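Local coordinates for putative exported protein (Bordetella pertussis Tohama I, PDB 2PFZ) that binds pyroglutamic acid as an extracytoplasmic solute receptor of the DctP family, probably delivering it to a tripartite ATP-independent periplasmic transporter, at residues K196-T201 / M259-P264; Q122-N127 / S178-G183. All coordinates share one frame; numbering follows the deposited sequence.

Contact 1: residues K196-T201 / M259-P264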
# COMPACT_ATOMS: atom_id res chain seq x y z
N LYS A 196 14.69 16.69 -2.60
CA LYS A 196 14.10 18.00 -2.88
C LYS A 196 12.97 18.08 -3.91
O LYS A 196 12.38 19.15 -4.07
CB LYS A 196 15.19 18.99 -3.28
CG LYS A 196 15.50 20.03 -2.24
CD LYS A 196 16.14 19.39 -1.03
CE LYS A 196 15.73 20.13 0.21
NZ LYS A 196 16.58 19.71 1.35
N LYS A 197 12.71 16.99 -4.64
CA LYS A 197 11.70 16.99 -5.70
C LYS A 197 10.75 15.83 -5.47
O LYS A 197 11.16 14.79 -4.94
CB LYS A 197 12.33 16.85 -7.11
CG LYS A 197 13.32 17.97 -7.52
CD LYS A 197 14.03 17.61 -8.82
CE LYS A 197 15.29 18.49 -9.09
NZ LYS A 197 15.15 19.88 -8.59
N PHE A 198 9.49 16.01 -5.85
CA PHE A 198 8.52 14.91 -5.96
C PHE A 198 7.81 15.10 -7.30
O PHE A 198 7.08 16.09 -7.48
CB PHE A 198 7.52 14.97 -4.80
CG PHE A 198 6.43 13.93 -4.86
CD1 PHE A 198 6.68 12.62 -4.49
CD2 PHE A 198 5.13 14.29 -5.22
CE1 PHE A 198 5.66 11.64 -4.53
CE2 PHE A 198 4.11 13.34 -5.26
CZ PHE A 198 4.37 12.02 -4.90
N TYR A 199 8.05 14.18 -8.22
CA TYR A 199 7.34 14.10 -9.49
C TYR A 199 6.04 13.36 -9.22
O TYR A 199 6.05 12.17 -8.89
CB TYR A 199 8.19 13.35 -10.50
CG TYR A 199 9.42 14.13 -10.88
CD1 TYR A 199 9.39 15.03 -11.93
CD2 TYR A 199 10.61 14.00 -10.15
CE1 TYR A 199 10.53 15.78 -12.26
CE2 TYR A 199 11.75 14.73 -10.48
CZ TYR A 199 11.68 15.62 -11.53
OH TYR A 199 12.79 16.35 -11.87
N ASP A 200 4.94 14.09 -9.38
CA ASP A 200 3.59 13.60 -9.08
C ASP A 200 3.09 12.71 -10.23
O ASP A 200 2.09 13.02 -10.90
CB ASP A 200 2.69 14.83 -8.90
CG ASP A 200 1.34 14.52 -8.23
OD1 ASP A 200 1.18 13.45 -7.58
OD2 ASP A 200 0.45 15.39 -8.32
N THR A 201 3.76 11.57 -10.42
CA THR A 201 3.42 10.67 -11.53
C THR A 201 2.09 9.94 -11.36
O THR A 201 1.54 9.42 -12.35
CB THR A 201 4.53 9.64 -11.79
OG1 THR A 201 4.85 8.92 -10.58
CG2 THR A 201 5.79 10.37 -12.28
N MET A 259 10.12 21.29 -0.82
CA MET A 259 10.15 20.30 -1.91
C MET A 259 9.47 20.87 -3.16
O MET A 259 8.48 21.60 -3.06
CB MET A 259 9.45 19.00 -1.45
CG MET A 259 9.75 17.75 -2.28
SD MET A 259 8.98 16.29 -1.56
CE MET A 259 10.09 15.97 -0.21
N ALA A 260 10.01 20.57 -4.34
CA ALA A 260 9.36 20.95 -5.58
C ALA A 260 8.36 19.85 -5.88
O ALA A 260 8.74 18.69 -6.01
CB ALA A 260 10.37 21.05 -6.71
N ILE A 261 7.08 20.21 -5.97
CA ILE A 261 6.06 19.28 -6.46
C ILE A 261 5.87 19.47 -7.97
O ILE A 261 5.41 20.54 -8.41
CB ILE A 261 4.72 19.46 -5.71
CG1 ILE A 261 4.95 19.62 -4.19
CG2 ILE A 261 3.76 18.28 -6.03
CD1 ILE A 261 5.69 18.45 -3.48
N ILE A 262 6.20 18.45 -8.76
CA ILE A 262 6.32 18.61 -10.20
C ILE A 262 5.40 17.64 -10.96
O ILE A 262 5.52 16.44 -10.80
CB ILE A 262 7.81 18.38 -10.69
CG1 ILE A 262 8.81 19.19 -9.85
CG2 ILE A 262 7.93 18.71 -12.18
CD1 ILE A 262 10.23 18.66 -9.84
N ALA A 263 4.49 18.18 -11.78
CA ALA A 263 3.74 17.31 -12.71
C ALA A 263 4.71 16.71 -13.71
O ALA A 263 5.60 17.40 -14.23
CB ALA A 263 2.63 18.06 -13.41
N PRO A 264 4.53 15.41 -14.03
CA PRO A 264 5.42 14.71 -14.94
C PRO A 264 5.21 15.17 -16.40
O PRO A 264 4.08 15.46 -16.79
CB PRO A 264 4.99 13.25 -14.77
CG PRO A 264 3.54 13.34 -14.47
CD PRO A 264 3.43 14.53 -13.55
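The parallel pairing of strand 197-199 with strand 260-262 forms one margin of a six-stranded mixed sheet in this DctP-type solute receptor, 260-262 being the outermost strand. The two short axes lie 4.8 Å apart and run 15° from parallel. Four backbone hydrogen bonds zigzag between them: Ala-260 N to Lys-196 O, Phe-198 N to Ala-260 O, Ile-262 N to Phe-198 O, and Asp-200 N to Ile-262 O, each 2.8 Å long. CA-H groups add to the grip on the same carbonyls, as where Tyr-199 CA comes 3.2 Å from Ile-262 O.

Lys-197, Tyr-199, Ala-260 and Ile-262 share one face of the pair. There Ile-262 lies alongside Tyr-199, and its CD1 sits over the tyrosine ring, 4.0 Å from the centroid and displaced toward the rim, in a CH-pi contact. Ile-262 CD1 also lies 3.9 Å from Lys-197 CB, touching both the ring and the aliphatic part of the lysine. Phe-198 and Ile-261 point to the other face. Met-259, whose CG is turned away from the backbone N (chi1 -163°), brings SD to within 3.8 Å of Phe-198 CB, which also meets Ile-261 CD1. Beyond the strands, Asp-200 centres an inverse gamma turn, and the Pro-264 ring packs on it, CD 3.3 Å from Asp-200 O.

Asp-200 OD2 forms a salt bridge with Lys-251 of helix 222-256, the helix that Ile-261 and Met-259 also touch. Tyr-199 OH is hydrogen-bonded to Ile-130 N and Arg-128 O. On its other side, strand 197-199 continues the sheet into strand 123-126, while Thr-201 and Pro-264 rest against helix 266-287.

Contact 2: residues Q122-N127 / S178-G183. With PCA (pyroglutamic acid), chain B.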
# COMPACT_ATOMS: atom_id res chain seq x y z
N GLN A 122 1.27 7.33 -6.44
CA GLN A 122 2.70 7.21 -6.20
C GLN A 122 3.53 8.06 -7.13
O GLN A 122 3.39 7.96 -8.35
CB GLN A 122 3.15 5.77 -6.34
CG GLN A 122 2.32 4.84 -5.43
CD GLN A 122 2.74 4.83 -3.97
OE1 GLN A 122 2.00 5.28 -3.09
NE2 GLN A 122 3.88 4.27 -3.70
N GLY A 123 4.43 8.85 -6.54
CA GLY A 123 5.31 9.71 -7.32
C GLY A 123 6.75 9.37 -7.04
O GLY A 123 7.04 8.46 -6.25
N ILE A 124 7.67 10.09 -7.68
CA ILE A 124 9.09 9.81 -7.56
C ILE A 124 9.72 10.91 -6.78
O ILE A 124 9.68 12.08 -7.20
CB ILE A 124 9.82 9.78 -8.93
CG1 ILE A 124 9.02 8.96 -9.95
CG2 ILE A 124 11.25 9.22 -8.74
CD1 ILE A 124 9.45 9.24 -11.43
N PHE A 125 10.32 10.54 -5.64
CA PHE A 125 11.14 11.45 -4.84
C PHE A 125 12.57 11.38 -5.38
O PHE A 125 13.16 10.31 -5.39
CB PHE A 125 11.17 11.02 -3.37
CG PHE A 125 9.86 11.22 -2.65
CD1 PHE A 125 9.54 12.47 -2.07
CD2 PHE A 125 8.94 10.17 -2.55
CE1 PHE A 125 8.31 12.67 -1.38
CE2 PHE A 125 7.70 10.36 -1.86
CZ PHE A 125 7.39 11.60 -1.29
N ALA A 126 13.10 12.51 -5.86
CA ALA A 126 14.48 12.54 -6.35
C ALA A 126 15.14 13.92 -6.19
O ALA A 126 14.48 14.93 -5.93
CB ALA A 126 14.54 12.07 -7.81
N ASN A 127 16.46 13.94 -6.34
CA ASN A 127 17.18 15.19 -6.39
C ASN A 127 17.50 15.59 -7.82
O ASN A 127 17.86 16.74 -8.08
CB ASN A 127 18.44 15.11 -5.52
CG ASN A 127 18.12 15.22 -4.06
OD1 ASN A 127 17.35 16.09 -3.65
ND2 ASN A 127 18.68 14.33 -3.25
N SER A 178 16.66 8.43 -3.67
CA SER A 178 15.45 8.50 -4.48
C SER A 178 14.56 7.30 -4.13
O SER A 178 15.05 6.29 -3.63
CB SER A 178 15.79 8.44 -5.97
OG SER A 178 16.38 7.18 -6.31
N TYR A 179 13.27 7.45 -4.40
CA TYR A 179 12.29 6.38 -4.31
C TYR A 179 10.90 6.77 -4.85
O TYR A 179 10.59 7.94 -5.01
CB TYR A 179 12.17 5.84 -2.88
CG TYR A 179 11.57 6.74 -1.84
CD1 TYR A 179 12.34 7.73 -1.22
CD2 TYR A 179 10.24 6.56 -1.40
CE1 TYR A 179 11.79 8.55 -0.24
CE2 TYR A 179 9.69 7.39 -0.44
CZ TYR A 179 10.47 8.38 0.15
OH TYR A 179 9.95 9.20 1.15
N MET A 180 10.07 5.77 -5.12
CA MET A 180 8.65 6.03 -5.37
C MET A 180 7.81 5.68 -4.15
O MET A 180 8.06 4.67 -3.49
CB MET A 180 8.14 5.35 -6.62
CG MET A 180 8.74 5.96 -7.89
SD MET A 180 8.12 5.24 -9.41
CE MET A 180 6.50 6.01 -9.51
N SER A 181 6.89 6.59 -3.82
CA SER A 181 5.96 6.47 -2.69
C SER A 181 4.95 7.63 -2.77
O SER A 181 4.88 8.33 -3.78
CB SER A 181 6.68 6.53 -1.34
OG SER A 181 5.81 6.14 -0.28
N SER A 182 4.20 7.82 -1.68
CA SER A 182 3.15 8.82 -1.60
C SER A 182 3.70 10.09 -0.94
O SER A 182 4.76 10.06 -0.32
CB SER A 182 1.99 8.27 -0.77
OG SER A 182 2.46 7.81 0.50
N GLY A 183 2.98 11.20 -1.09
CA GLY A 183 3.26 12.41 -0.32
C GLY A 183 3.19 12.13 1.17
O GLY A 183 3.94 12.72 1.95
N PCA B . 4.09 4.47 1.43
CA PCA B . 4.50 3.11 1.81
CB PCA B . 3.97 2.08 0.81
CG PCA B . 3.24 2.86 -0.26
CD PCA B . 3.32 4.28 0.22
OE PCA B . 2.73 5.22 -0.34
C PCA B . 6.01 3.06 1.76
O PCA B . 6.65 2.17 2.32
OXT PCA B . 6.60 3.95 1.12
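Strands 123-126 and 178-181 run antiparallel, their short axes 4.5 Å apart at closest approach and 157° between their directions. Gly-123 with Ser-181 and Phe-125 with Tyr-179 are hydrogen-bonded pairs, flanking the non-hydrogen-bonded pair Ile-124 with Met-180. The shortest of the four backbone bonds, Phe-125 N to Tyr-179 O, is 2.7 Å.

On one face Phe-125 and Tyr-179 lie side by side in an offset stack, centroids 4.7 Å apart and planes at 24°. Phe-125 CD2 sits over the tyrosine ring toward its rim, while Ser-182 O meets the phenylalanine edge in plane, 3.2 Å from CZ. Tyr-179 OH is hydrogen-bonded to Thr-191 OG1. On the opposite face the side chains of Ile-124 and Met-180 cross, CG1 of the isoleucine 3.6 Å from CG of the methionine.

The pair belongs to the mixed sheet of the periplasmic binding protein fold, and its end at Gln-122, Ser-181 and Ser-182 forms part of the pyroglutamic acid pocket. Ser-181, its OG swung away from the backbone N (chi1 -168°), donates to the ligand carboxylate oxygen OXT at 2.7 Å. Ser-182 OG donates to the lactam oxygen OE, also at 2.7 Å, and accepts from Thr-185 N as the N-cap of helix 183-188. Arg-142 NH2 and Thr-185 OG1 also hydrogen-bond the ligand.

How the contacts relate
Both contacts belong to the same mixed sheet, in which strands 123-126 and 197-199 are neighbours, and their centres lie about 8 Å apart. Tyr-199 N and Ile-124 O, 2.8 Å apart, form a probable hydrogen bond between them, as do Thr-201 OG1 and Gln-122 O, while the rings of Phe-125 and Phe-198 meet at about 50°. Contact 2 is wholly buried, antiparallel, and ends in polar groups that hold the ligand. Contact 1, parallel and at the sheet's margin, is only partly buried: aliphatic packing against a tyrosine replaces the aromatic stack, and its salt bridge reaches a helix instead of a ligand.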